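Local atomic coordinates of arginase 1, mitochondrial (Arabidopsis thaliana, PDB entry 6VSU), a protein that hydrolyses L-arginine to urea and L-ornithine, and agmatine to urea and putrescine, using two manganese ions in each subunit of a homohexamer. Residues H53-L58 against G137-I142; Q59-A64 against E292-R297; R67-I72 against L93-D98; A256-V261 against G302-V307. All coordinates share one frame; numbering follows the deposited sequence.

Contact 1: H53-L58 against G137-I142; sequences HNSSFL and GGDHSI. With MN (manganese (II) ion), chain B; NA (sodium ion), chain C.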
loop_
_atom_site.group_PDB
_atom_site.type_symbol
_atom_site.label_atom_id
_atom_site.label_comp_id
_atom_site.label_asym_id
_atom_site.label_seq_id
_atom_site.Cartn_x
_atom_site.Cartn_y
_atom_site.Cartn_z
ATOM N N HIS E 53 11.809 -16.443 -15.958
ATOM C CA HIS E 53 11.985 -15.837 -17.303
ATOM C C HIS E 53 11.132 -16.554 -18.375
ATOM O O HIS E 53 11.136 -16.124 -19.536
ATOM C CB HIS E 53 13.451 -15.746 -17.693
ATOM C CG HIS E 53 14.093 -17.070 -17.932
ATOM N ND1 HIS E 53 14.509 -17.883 -16.891
ATOM C CD2 HIS E 53 14.392 -17.722 -19.091
ATOM C CE1 HIS E 53 15.055 -18.988 -17.407
ATOM N NE2 HIS E 53 14.987 -18.905 -18.766
ATOM N N ASN E 54 10.433 -17.612 -18.029
ATOM C CA ASN E 54 9.487 -18.328 -18.935
ATOM C C ASN E 54 8.055 -17.793 -18.767
ATOM O O ASN E 54 7.167 -18.294 -19.505
ATOM C CB ASN E 54 9.602 -19.827 -18.713
ATOM C CG ASN E 54 10.890 -20.336 -19.301
ATOM O OD1 ASN E 54 11.284 -19.875 -20.382
ATOM N ND2 ASN E 54 11.560 -21.224 -18.591
ATOM N N SER E 55 7.857 -16.812 -17.866
ATOM C CA SER E 55 6.583 -16.111 -17.592
ATOM C C SER E 55 6.199 -15.269 -18.804
ATOM O O SER E 55 7.042 -14.746 -19.445
ATOM C CB SER E 55 6.700 -15.244 -16.343
ATOM O OG SER E 55 6.999 -16.042 -15.227
ATOM N N SER E 56 4.929 -15.119 -19.061
ATOM C CA SER E 56 4.421 -14.357 -20.228
ATOM C C SER E 56 4.075 -12.934 -19.810
ATOM O O SER E 56 3.879 -12.162 -20.686
ATOM C CB SER E 56 3.198 -15.030 -20.832
ATOM O OG SER E 56 2.206 -15.272 -19.817
ATOM N N PHE E 57 3.995 -12.606 -18.527
ATOM C CA PHE E 57 3.536 -11.262 -18.103
ATOM C C PHE E 57 4.509 -10.635 -17.085
ATOM O O PHE E 57 4.834 -9.471 -17.256
ATOM C CB PHE E 57 2.087 -11.311 -17.612
ATOM C CG PHE E 57 1.435 -9.964 -17.366
ATOM C CD1 PHE E 57 1.163 -9.101 -18.413
ATOM C CD2 PHE E 57 1.105 -9.555 -16.084
ATOM C CE1 PHE E 57 0.573 -7.856 -18.206
ATOM C CE2 PHE E 57 0.546 -8.301 -15.865
ATOM C CZ PHE E 57 0.271 -7.461 -16.925
ATOM N N LEU E 58 4.814 -11.303 -15.988
ATOM C CA LEU E 58 5.687 -10.759 -14.915
ATOM C C LEU E 58 6.582 -11.907 -14.462
ATOM O O LEU E 58 6.048 -13.075 -14.373
ATOM C CB LEU E 58 4.818 -10.222 -13.756
ATOM C CG LEU E 58 4.044 -8.940 -14.044
ATOM C CD1 LEU E 58 3.059 -8.597 -12.926
ATOM C CD2 LEU E 58 4.987 -7.754 -14.303
ATOM N N GLY E 137 8.611 -23.008 -6.707
ATOM C CA GLY E 137 8.885 -22.135 -7.852
ATOM C C GLY E 137 8.960 -20.668 -7.416
ATOM O O GLY E 137 8.741 -20.361 -6.246
ATOM N N GLY E 138 9.306 -19.778 -8.362
ATOM C CA GLY E 138 9.544 -20.113 -9.755
ATOM C C GLY E 138 8.239 -20.169 -10.545
ATOM O O GLY E 138 7.149 -20.440 -9.957
ATOM N N ASP E 139 8.294 -19.846 -11.835
ATOM C CA ASP E 139 7.113 -19.903 -12.726
ATOM C C ASP E 139 6.806 -21.380 -13.079
ATOM O O ASP E 139 7.599 -22.268 -12.770
ATOM C CB ASP E 139 7.311 -18.964 -13.910
ATOM C CG ASP E 139 8.280 -19.422 -15.008
ATOM O OD1 ASP E 139 8.247 -20.640 -15.395
ATOM O OD2 ASP E 139 9.025 -18.519 -15.518
ATOM N N HIS E 140 5.671 -21.642 -13.716
ATOM C CA HIS E 140 5.158 -23.023 -13.932
ATOM C C HIS E 140 6.017 -23.787 -14.960
ATOM O O HIS E 140 5.811 -24.952 -15.104
ATOM C CB HIS E 140 3.659 -22.980 -14.324
ATOM C CG HIS E 140 2.905 -24.031 -13.626
ATOM N ND1 HIS E 140 1.610 -23.877 -13.246
ATOM C CD2 HIS E 140 3.323 -25.211 -13.145
ATOM C CE1 HIS E 140 1.237 -24.939 -12.589
ATOM N NE2 HIS E 140 2.258 -25.768 -12.548
ATOM N N SER E 141 7.002 -23.171 -15.614
ATOM C CA SER E 141 7.851 -23.888 -16.592
ATOM C C SER E 141 8.602 -25.014 -15.891
ATOM O O SER E 141 8.934 -26.026 -16.563
ATOM C CB SER E 141 8.770 -23.001 -17.366
ATOM O OG SER E 141 9.742 -22.430 -16.543
ATOM N N ILE E 142 8.853 -24.865 -14.608
ATOM C CA ILE E 142 9.756 -25.794 -13.899
ATOM C C ILE E 142 9.063 -27.154 -13.680
ATOM O O ILE E 142 9.769 -28.160 -13.484
ATOM C CB ILE E 142 10.209 -25.144 -12.603
ATOM C CG1 ILE E 142 9.094 -25.180 -11.571
ATOM C CG2 ILE E 142 10.755 -23.738 -12.899
ATOM C CD1 ILE E 142 9.482 -24.624 -10.268
HETATM MN MN MN B . 0.194 -22.429 -14.353
HETATM NA NA NA C . 4.487 -15.364 -13.732
HETATM O O HOH W 1 3.541 -13.970 -16.027
HETATM O O HOH W 2 -1.020 -20.930 -15.261
HETATM O O HOH W 3 1.441 -20.865 -15.727
#
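N54 and S55 turn their backbone and hydroxyl toward the D139 carboxylate, and S141 takes the amide end of N54. Among the bonds that cross, N54 ND2 donates an N-H to S141 OG at 3.0 Å, 16° out of the amide plane; N54 OD1 accepts from N176 ND2, outside both segments. The backbone N of N54 reaches D139 OD2 at 3.0 Å, but the poor angle makes this bond weak. S55 OG lies 3.2 Å from D139 OD2, a bond left unsettled because the same hydroxyl also has the carbonyl of G52 within range. Within 137-142, D139 OD1 takes two donors, S141 N at 2.8 Å and S141 OG at 2.6 Å. With CG set between the backbone N and the carbonyl carbon (chi1 75°), D139 folds OD1 back onto S141 N, which makes an Asx turn, while OD2 faces N54 and S55. With an alanine here, S141 N and OG would probably lose their shared acceptor, and N54 N its carboxylate partner. Two metals flank this polar seam. H140 ND1 binds manganese at 2.3 Å, alongside two waters and D164 and D168, and S247 holds its NE2. On the other segment L58 O binds sodium at 2.8 Å, and a water on that ion accepts from L58 N. Loops that follow parallel strands and gather at their C-terminal ends round a manganese pair are the active-site architecture of the arginase fold, where S56 of the 53-58 loop binds L-ornithine.

Contact 2: Q59-A64 against E292-R297; sequences QGPAFA and EFNPQR. With NA (sodium ion), chain C.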
loop_
_atom_site.group_PDB
_atom_site.type_symbol
_atom_site.label_atom_id
_atom_site.label_comp_id
_atom_site.label_asym_id
_atom_site.label_seq_id
_atom_site.Cartn_x
_atom_site.Cartn_y
_atom_site.Cartn_z
ATOM N N GLN E 59 7.828 -11.605 -14.127
ATOM C CA GLN E 59 8.862 -12.601 -13.761
ATOM C C GLN E 59 9.067 -12.713 -12.243
ATOM O O GLN E 59 9.995 -13.453 -11.814
ATOM C CB GLN E 59 10.167 -12.199 -14.444
ATOM C CG GLN E 59 10.135 -12.290 -15.968
ATOM C CD GLN E 59 11.477 -12.114 -16.664
ATOM O OE1 GLN E 59 12.530 -12.605 -16.224
ATOM N NE2 GLN E 59 11.423 -11.433 -17.800
ATOM N N GLY E 60 8.227 -12.033 -11.461
ATOM C CA GLY E 60 8.204 -12.020 -9.989
ATOM C C GLY E 60 8.390 -13.372 -9.305
ATOM O O GLY E 60 9.047 -13.421 -8.273
ATOM N N PRO E 61 7.842 -14.496 -9.809
ATOM C CA PRO E 61 8.084 -15.787 -9.190
ATOM C C PRO E 61 9.547 -16.167 -9.019
ATOM O O PRO E 61 9.825 -16.878 -8.131
ATOM C CB PRO E 61 7.320 -16.787 -10.097
ATOM C CG PRO E 61 6.190 -15.906 -10.615
ATOM C CD PRO E 61 6.844 -14.573 -10.890
ATOM N N ALA E 62 10.448 -15.638 -9.808
ATOM C CA ALA E 62 11.904 -15.839 -9.555
ATOM C C ALA E 62 12.280 -15.502 -8.110
ATOM O O ALA E 62 13.339 -16.021 -7.694
ATOM C CB ALA E 62 12.753 -15.011 -10.478
ATOM N N PHE E 63 11.526 -14.641 -7.391
ATOM C CA PHE E 63 11.923 -14.148 -6.040
ATOM C C PHE E 63 11.192 -14.948 -4.960
ATOM O O PHE E 63 11.363 -14.669 -3.774
ATOM C CB PHE E 63 11.649 -12.649 -5.858
ATOM C CG PHE E 63 12.353 -11.772 -6.840
ATOM C CD1 PHE E 63 13.717 -11.611 -6.778
ATOM C CD2 PHE E 63 11.678 -11.123 -7.847
ATOM C CE1 PHE E 63 14.392 -10.794 -7.685
ATOM C CE2 PHE E 63 12.337 -10.318 -8.756
ATOM C CZ PHE E 63 13.699 -10.140 -8.670
ATOM N N ALA E 64 10.321 -15.867 -5.342
ATOM C CA ALA E 64 9.408 -16.534 -4.402
ATOM C C ALA E 64 10.116 -17.449 -3.399
ATOM O O ALA E 64 9.826 -17.374 -2.211
ATOM C CB ALA E 64 8.394 -17.289 -5.148
ATOM N N GLU E 292 4.319 -19.970 -8.996
ATOM C CA GLU E 292 3.637 -18.750 -9.496
ATOM C C GLU E 292 3.248 -17.832 -8.332
ATOM O O GLU E 292 2.483 -16.868 -8.592
ATOM C CB GLU E 292 2.465 -19.143 -10.385
ATOM C CG GLU E 292 2.969 -19.776 -11.685
ATOM C CD GLU E 292 3.578 -18.842 -12.716
ATOM O OE1 GLU E 292 3.423 -17.587 -12.513
ATOM O OE2 GLU E 292 4.140 -19.349 -13.770
ATOM N N PHE E 293 3.770 -18.044 -7.118
ATOM C CA PHE E 293 3.676 -16.994 -6.081
ATOM C C PHE E 293 4.598 -15.864 -6.529
ATOM O O PHE E 293 5.741 -16.137 -6.850
ATOM C CB PHE E 293 4.066 -17.533 -4.720
ATOM C CG PHE E 293 4.472 -16.491 -3.718
ATOM C CD1 PHE E 293 3.751 -15.306 -3.593
ATOM C CD2 PHE E 293 5.520 -16.725 -2.851
ATOM C CE1 PHE E 293 4.146 -14.349 -2.681
ATOM C CE2 PHE E 293 5.886 -15.773 -1.909
ATOM C CZ PHE E 293 5.213 -14.578 -1.850
ATOM N N ASN E 294 4.041 -14.686 -6.709
ATOM C CA ASN E 294 4.736 -13.474 -7.187
ATOM C C ASN E 294 4.811 -12.473 -6.031
ATOM O O ASN E 294 3.871 -11.712 -5.862
ATOM C CB ASN E 294 4.039 -12.831 -8.385
ATOM C CG ASN E 294 4.854 -11.706 -8.948
ATOM O OD1 ASN E 294 5.703 -11.134 -8.247
ATOM N ND2 ASN E 294 4.624 -11.429 -10.213
ATOM N N PRO E 295 5.928 -12.438 -5.254
ATOM C CA PRO E 295 6.091 -11.532 -4.117
ATOM C C PRO E 295 5.899 -10.049 -4.482
ATOM O O PRO E 295 5.441 -9.277 -3.663
ATOM C CB PRO E 295 7.529 -11.719 -3.635
ATOM C CG PRO E 295 8.008 -12.959 -4.281
ATOM C CD PRO E 295 7.139 -13.223 -5.492
ATOM N N GLN E 296 6.212 -9.661 -5.712
ATOM C CA GLN E 296 6.105 -8.233 -6.116
ATOM C C GLN E 296 4.616 -7.883 -6.331
ATOM O O GLN E 296 4.357 -6.718 -6.513
ATOM C CB GLN E 296 6.910 -7.937 -7.380
ATOM C CG GLN E 296 8.358 -8.384 -7.240
ATOM C CD GLN E 296 9.311 -8.151 -8.398
ATOM O OE1 GLN E 296 9.126 -8.756 -9.481
ATOM N NE2 GLN E 296 10.363 -7.336 -8.123
ATOM N N ARG E 297 3.684 -8.844 -6.345
ATOM C CA ARG E 297 2.236 -8.569 -6.461
ATOM C C ARG E 297 1.543 -8.846 -5.128
ATOM O O ARG E 297 0.329 -8.678 -5.070
ATOM C CB ARG E 297 1.624 -9.394 -7.602
ATOM C CG ARG E 297 2.024 -8.951 -9.009
ATOM C CD ARG E 297 1.643 -7.531 -9.386
ATOM N NE ARG E 297 0.853 -7.351 -10.621
ATOM C CZ ARG E 297 -0.254 -8.074 -10.937
ATOM N NH1 ARG E 297 -0.679 -9.053 -10.139
ATOM N NH2 ARG E 297 -0.938 -7.813 -12.046
HETATM NA NA NA C . 4.487 -15.364 -13.732
HETATM O O HOH W 4 6.884 -9.254 -11.041
HETATM O O HOH W 1 3.541 -13.970 -16.027
#
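G60 presses its CA against N294 OD1 at 3.2 Å and also against Q296 OE1; a CB on this glycine would collide with N294 OD1. Next to it, P61 CA directs a CA-H...O contact at F293 O, 3.3 Å away, and A64 CB rests 3.7 Å from F293 CD2. P295 brings CD to G60 O at 3.4 Å and CG to F63 CB. Q296 sets its amide obliquely by F63 CE2, the two planes 61° apart. No direct hydrogen bond joins the segments, but one water does: it donates to Q296 OE1 at 2.8 Å and accepts from N294 ND2, with a weak bond from G60 N. Behind this shell, N294 has CG anti to the backbone N (chi1 -173°), which brings OD1 round to accept from Q296 N in an Asx turn, while S262 holds ND2. Q296 NE2 bonds E70 of a neighbouring subunit, whose R67 makes a cation-pi contact with F63. E292 OE1 binds sodium at 2.8 Å, and H180 and H140 N hold its OE2. Carbon-oxygen contacts, apolar packing and a shared water join these loops, while the E292 carboxylate has one oxygen on sodium and the other on hydrogen-bond partners, so both are engaged.

Contact 3: R67-I72 against L93-D98; sequences RIREAI and LTDVGD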
loop_
_atom_site.group_PDB
_atom_site.type_symbol
_atom_site.label_atom_id
_atom_site.label_comp_id
_atom_site.label_asym_id
_atom_site.label_seq_id
_atom_site.Cartn_x
_atom_site.Cartn_y
_atom_site.Cartn_z
ATOM N N ARG E 67 11.066 -16.158 0.128
ATOM C CA ARG E 67 9.895 -15.585 0.827
ATOM C C ARG E 67 9.036 -16.715 1.371
ATOM O O ARG E 67 8.544 -16.600 2.477
ATOM C CB ARG E 67 9.046 -14.696 -0.067
ATOM C CG ARG E 67 9.823 -13.619 -0.786
ATOM C CD ARG E 67 10.537 -12.785 0.250
ATOM N NE ARG E 67 11.157 -11.615 -0.374
ATOM C CZ ARG E 67 10.603 -10.419 -0.486
ATOM N NH1 ARG E 67 9.381 -10.200 -0.028
ATOM N NH2 ARG E 67 11.289 -9.449 -1.067
ATOM N N ILE E 68 8.911 -17.800 0.656
ATOM C CA ILE E 68 8.125 -18.946 1.156
ATOM C C ILE E 68 8.774 -19.502 2.434
ATOM O O ILE E 68 8.059 -19.719 3.468
ATOM C CB ILE E 68 7.984 -20.002 0.048
ATOM C CG1 ILE E 68 7.189 -19.422 -1.121
ATOM C CG2 ILE E 68 7.313 -21.209 0.646
ATOM C CD1 ILE E 68 7.017 -20.352 -2.302
ATOM N N ARG E 69 10.084 -19.736 2.388
ATOM C CA ARG E 69 10.797 -20.338 3.538
ATOM C C ARG E 69 10.640 -19.439 4.756
ATOM O O ARG E 69 10.348 -19.960 5.825
ATOM C CB ARG E 69 12.298 -20.397 3.263
ATOM C CG ARG E 69 12.692 -21.356 2.160
ATOM C CD ARG E 69 14.186 -21.586 2.160
ATOM N NE ARG E 69 14.446 -22.637 1.209
ATOM C CZ ARG E 69 14.670 -22.436 -0.072
ATOM N NH1 ARG E 69 14.694 -21.210 -0.557
ATOM N NH2 ARG E 69 14.875 -23.465 -0.862
ATOM N N GLU E 70 10.783 -18.133 4.559
ATOM C CA GLU E 70 10.640 -17.215 5.706
ATOM C C GLU E 70 9.254 -17.462 6.313
ATOM O O GLU E 70 9.139 -17.499 7.535
ATOM C CB GLU E 70 10.807 -15.774 5.248
ATOM C CG GLU E 70 10.737 -14.830 6.404
ATOM C CD GLU E 70 10.719 -13.368 6.016
ATOM O OE1 GLU E 70 11.346 -12.609 6.755
ATOM O OE2 GLU E 70 10.100 -12.986 4.988
ATOM N N ALA E 71 8.216 -17.541 5.472
ATOM C CA ALA E 71 6.811 -17.581 5.935
ATOM C C ALA E 71 6.558 -18.925 6.638
ATOM O O ALA E 71 5.806 -18.958 7.609
ATOM C CB ALA E 71 5.853 -17.339 4.779
ATOM N N ILE E 72 7.211 -19.987 6.191
ATOM C CA ILE E 72 7.062 -21.323 6.839
ATOM C C ILE E 72 7.493 -21.216 8.295
ATOM O O ILE E 72 6.850 -21.865 9.127
ATOM C CB ILE E 72 7.839 -22.415 6.090
ATOM C CG1 ILE E 72 7.262 -22.711 4.710
ATOM C CG2 ILE E 72 7.900 -23.688 6.887
ATOM C CD1 ILE E 72 8.218 -23.566 3.874
ATOM N N LEU E 93 10.177 -32.555 7.501
ATOM C CA LEU E 93 10.624 -31.508 6.538
ATOM C C LEU E 93 12.126 -31.254 6.676
ATOM O O LEU E 93 12.635 -31.061 7.777
ATOM C CB LEU E 93 9.804 -30.235 6.777
ATOM C CG LEU E 93 10.061 -29.107 5.772
ATOM C CD1 LEU E 93 9.655 -29.478 4.343
ATOM C CD2 LEU E 93 9.333 -27.826 6.192
ATOM N N THR E 94 12.828 -31.291 5.558
ATOM C CA THR E 94 14.176 -30.675 5.435
ATOM C C THR E 94 14.158 -29.766 4.207
ATOM O O THR E 94 13.171 -29.756 3.520
ATOM C CB THR E 94 15.310 -31.714 5.334
ATOM O OG1 THR E 94 15.020 -32.604 4.267
ATOM C CG2 THR E 94 15.494 -32.466 6.620
ATOM N N ASP E 95 15.277 -29.162 3.901
ATOM C CA ASP E 95 15.381 -28.086 2.879
ATOM C C ASP E 95 16.803 -28.154 2.319
ATOM O O ASP E 95 17.742 -27.966 3.106
ATOM C CB ASP E 95 15.102 -26.735 3.530
ATOM C CG ASP E 95 15.075 -25.564 2.564
ATOM O OD1 ASP E 95 15.296 -25.724 1.327
ATOM O OD2 ASP E 95 14.768 -24.487 3.064
ATOM N N VAL E 96 16.935 -28.451 1.039
ATOM C CA VAL E 96 18.266 -28.481 0.364
ATOM C C VAL E 96 18.527 -27.155 -0.349
ATOM O O VAL E 96 19.485 -27.078 -1.050
ATOM C CB VAL E 96 18.419 -29.675 -0.596
ATOM C CG1 VAL E 96 18.034 -30.990 0.059
ATOM C CG2 VAL E 96 17.580 -29.479 -1.820
ATOM N N GLY E 97 17.737 -26.121 -0.125
ATOM C CA GLY E 97 18.015 -24.787 -0.672
ATOM C C GLY E 97 17.614 -24.630 -2.131
ATOM O O GLY E 97 16.788 -25.392 -2.658
ATOM N N ASP E 98 18.212 -23.646 -2.763
ATOM C CA ASP E 98 17.839 -23.206 -4.131
ATOM C C ASP E 98 18.887 -23.664 -5.152
ATOM O O ASP E 98 20.097 -23.630 -4.878
ATOM C CB ASP E 98 17.748 -21.676 -4.174
ATOM C CG ASP E 98 16.519 -21.175 -3.442
ATOM O OD1 ASP E 98 15.646 -22.049 -3.096
ATOM O OD2 ASP E 98 16.462 -19.928 -3.178
#
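R69 reaches from helix 64-72 to the edge strand 93-98 and ends between D95 and D98. From CB the chain leaves with CG anti to the carbonyl carbon (chi1 -68°) and runs extended as far as NE. CG is 3.9 Å from D95 OD2, and CD comes closer, to 3.1 Å from the same oxygen. NE then donates to D95 OD2 at 2.6 Å on its syn lone pair, with a weaker second bond to OD1. NH2 reaches D95 OD1 at 3.2 Å, also on the syn side, so the arginine grips this carboxylate side-on, the two planes only 7° apart. At the far end NH1 and NH2 both donate to D98 OD1, each at 2.8 Å; this end-on grip comes from one face of a carboxylate turned 52° against the guanidinium. The acceptors lie round the guanidinium edge, close to its plane, and hold the group against rotation. D95 itself is positioned from within its strand, since OD1 accepts from G97 N at 2.9 Å in an Asx turn. A methionine in place of R69 would probably leave both aspartates without their shared counter-charge and D98 OD1 without its two N-H donors. Farther along the helix the salt-bridge network gives way to a loose apolar touch, I72 CG2 to L93 CD2 at 4.4 Å. Outside the pair, E103 of a neighbouring subunit accepts from D98 N. A helix packed by a partly exposed salt-bridge network onto the outermost strand of a parallel sheet is part of the three-layer alpha/beta/alpha arginase fold.

Contact 4: A256-V261 against G302-V307; sequences AFAPGV and GMTAMV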
loop_
_atom_site.group_PDB
_atom_site.type_symbol
_atom_site.label_atom_id
_atom_site.label_comp_id
_atom_site.label_asym_id
_atom_site.label_seq_id
_atom_site.Cartn_x
_atom_site.Cartn_y
_atom_site.Cartn_z
ATOM N N ALA E 256 -8.789 -13.099 -4.130
ATOM C CA ALA E 256 -9.111 -12.633 -2.770
ATOM C C ALA E 256 -8.141 -13.305 -1.790
ATOM O O ALA E 256 -7.826 -12.625 -0.785
ATOM C CB ALA E 256 -10.512 -12.930 -2.408
ATOM N N PHE E 257 -7.774 -14.588 -2.016
ATOM C CA PHE E 257 -6.960 -15.390 -1.074
ATOM C C PHE E 257 -5.485 -15.254 -1.466
ATOM O O PHE E 257 -4.630 -15.279 -0.568
ATOM C CB PHE E 257 -7.395 -16.864 -1.005
ATOM C CG PHE E 257 -8.880 -17.080 -0.729
ATOM C CD1 PHE E 257 -9.355 -17.126 0.564
ATOM C CD2 PHE E 257 -9.801 -17.110 -1.768
ATOM C CE1 PHE E 257 -10.711 -17.276 0.810
ATOM C CE2 PHE E 257 -11.162 -17.179 -1.529
ATOM C CZ PHE E 257 -11.622 -17.278 -0.237
ATOM N N ALA E 258 -5.193 -15.026 -2.743
ATOM C CA ALA E 258 -3.827 -15.105 -3.298
ATOM C C ALA E 258 -3.650 -14.014 -4.331
ATOM O O ALA E 258 -3.666 -14.280 -5.552
ATOM C CB ALA E 258 -3.541 -16.463 -3.852
ATOM N N PRO E 259 -3.564 -12.731 -3.870
ATOM C CA PRO E 259 -3.356 -11.639 -4.798
ATOM C C PRO E 259 -1.948 -11.673 -5.404
ATOM O O PRO E 259 -1.761 -11.001 -6.430
ATOM C CB PRO E 259 -3.687 -10.367 -3.973
ATOM C CG PRO E 259 -3.469 -10.774 -2.542
ATOM C CD PRO E 259 -3.765 -12.266 -2.484
ATOM N N GLY E 260 -0.959 -12.292 -4.713
ATOM C CA GLY E 260 0.454 -12.270 -5.099
ATOM C C GLY E 260 0.684 -13.259 -6.218
ATOM O O GLY E 260 1.371 -14.327 -5.991
ATOM N N VAL E 261 0.079 -12.989 -7.373
ATOM C CA VAL E 261 0.243 -13.839 -8.580
ATOM C C VAL E 261 0.414 -12.889 -9.770
ATOM O O VAL E 261 -0.021 -11.684 -9.683
ATOM C CB VAL E 261 -0.968 -14.770 -8.762
ATOM C CG1 VAL E 261 -1.126 -15.727 -7.618
ATOM C CG2 VAL E 261 -2.254 -13.985 -8.969
ATOM N N GLY E 302 2.734 -9.644 3.170
ATOM C CA GLY E 302 3.129 -10.973 2.667
ATOM C C GLY E 302 2.019 -12.011 2.823
ATOM O O GLY E 302 2.288 -13.133 3.145
ATOM N N MET E 303 0.773 -11.651 2.624
ATOM C CA MET E 303 -0.339 -12.606 2.838
ATOM C C MET E 303 -0.156 -13.778 1.850
ATOM O O MET E 303 -0.322 -14.913 2.280
ATOM C CB MET E 303 -1.700 -11.929 2.629
ATOM C CG MET E 303 -2.868 -12.879 2.819
ATOM S SD MET E 303 -4.516 -12.094 2.779
ATOM C CE MET E 303 -4.680 -11.924 1.003
ATOM N N THR E 304 0.245 -13.538 0.596
ATOM C CA THR E 304 0.421 -14.650 -0.394
ATOM C C THR E 304 1.614 -15.510 -0.029
ATOM O O THR E 304 1.551 -16.733 -0.244
ATOM C CB THR E 304 0.379 -14.193 -1.863
ATOM O OG1 THR E 304 -0.665 -13.230 -2.034
ATOM C CG2 THR E 304 0.115 -15.349 -2.783
ATOM N N ALA E 305 2.617 -14.950 0.642
ATOM C CA ALA E 305 3.778 -15.731 1.151
ATOM C C ALA E 305 3.241 -16.727 2.182
ATOM O O ALA E 305 3.682 -17.860 2.161
ATOM C CB ALA E 305 4.867 -14.843 1.726
ATOM N N MET E 306 2.324 -16.312 3.061
ATOM C CA MET E 306 1.776 -17.209 4.114
ATOM C C MET E 306 0.864 -18.280 3.471
ATOM O O MET E 306 0.869 -19.436 3.918
ATOM C CB MET E 306 0.977 -16.431 5.153
ATOM C CG MET E 306 1.787 -15.295 5.735
ATOM S SD MET E 306 3.152 -15.944 6.768
ATOM C CE MET E 306 2.330 -16.788 8.120
ATOM N N VAL E 307 0.115 -17.907 2.443
ATOM C CA VAL E 307 -0.649 -18.879 1.606
ATOM C C VAL E 307 0.306 -19.923 1.017
ATOM O O VAL E 307 0.003 -21.126 1.109
ATOM C CB VAL E 307 -1.438 -18.155 0.495
ATOM C CG1 VAL E 307 -1.935 -19.096 -0.623
ATOM C CG2 VAL E 307 -2.597 -17.391 1.081
#
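The start of helix 303-319 packs against the loop that follows strand 244-249, the strand whose end carries manganese ligand D249. G302 sits at the N-cap position, and T304, in the first turn, makes the hydrogen bond of the contact: G260 N donates to T304 OG1 at 2.9 Å. With OG1 anti to the carbonyl carbon (chi1 -42°), the hydroxyl faces the loop while CG2 lies by G260 O, 3.6 Å away, and packs on A258 CB at 4.0 Å. The same OG1 also bonds D298, whose other oxygen takes A305 N. G260 sits at the centre of an inverse gamma turn; a CB there would run into T304 CB, so the close approach of helix and turn depends on glycine. P259 comes alongside T304, its CD 3.3 Å from OG1. M303 CE also meets P259 CD at 3.6 Å, the two side chains crossing at about a right angle, and the methyl also lies near A256 O and F257 O. M303 gets there with an extended chain that bends only at its last torsion (chi3 79°). Farther along the helix V307 CG2 touches F257 O at 3.4 Å. P255 of a neighbouring subunit packs on M303, and F257 meets its counterpart F257 in another subunit. Helix packed on a loop from the C-terminal end of the sheet, beside a subunit interface, is part of the alpha/beta arginase fold in its hexamer.

Overall arrangement
Along the chain contacts 1 and 2 cross one another, as do contacts 2 and 4; contact 3 falls within the spans of contacts 1 and 2, and contacts 1 and 3 both close before contact 4 opens. Contact 2 is the hub, its centre about 9 Å from that of contact 1, 11 Å from contact 4 and 15 Å from contact 3. Contacts 1 and 2 share the sodium ion and a water, and sit in loops after strands 43-48, 131-136 and 285-291. N294 N bonds G260 O between contacts 2 and 4; F293 packs on helix 64-72 of contact 3 and on helix 303-319 of contact 4. Loops at the ends of the strands of one parallel sheet thus carry the metal site and pack on the helices flanking it, while contacts 2 and 3 also meet a neighbouring subunit.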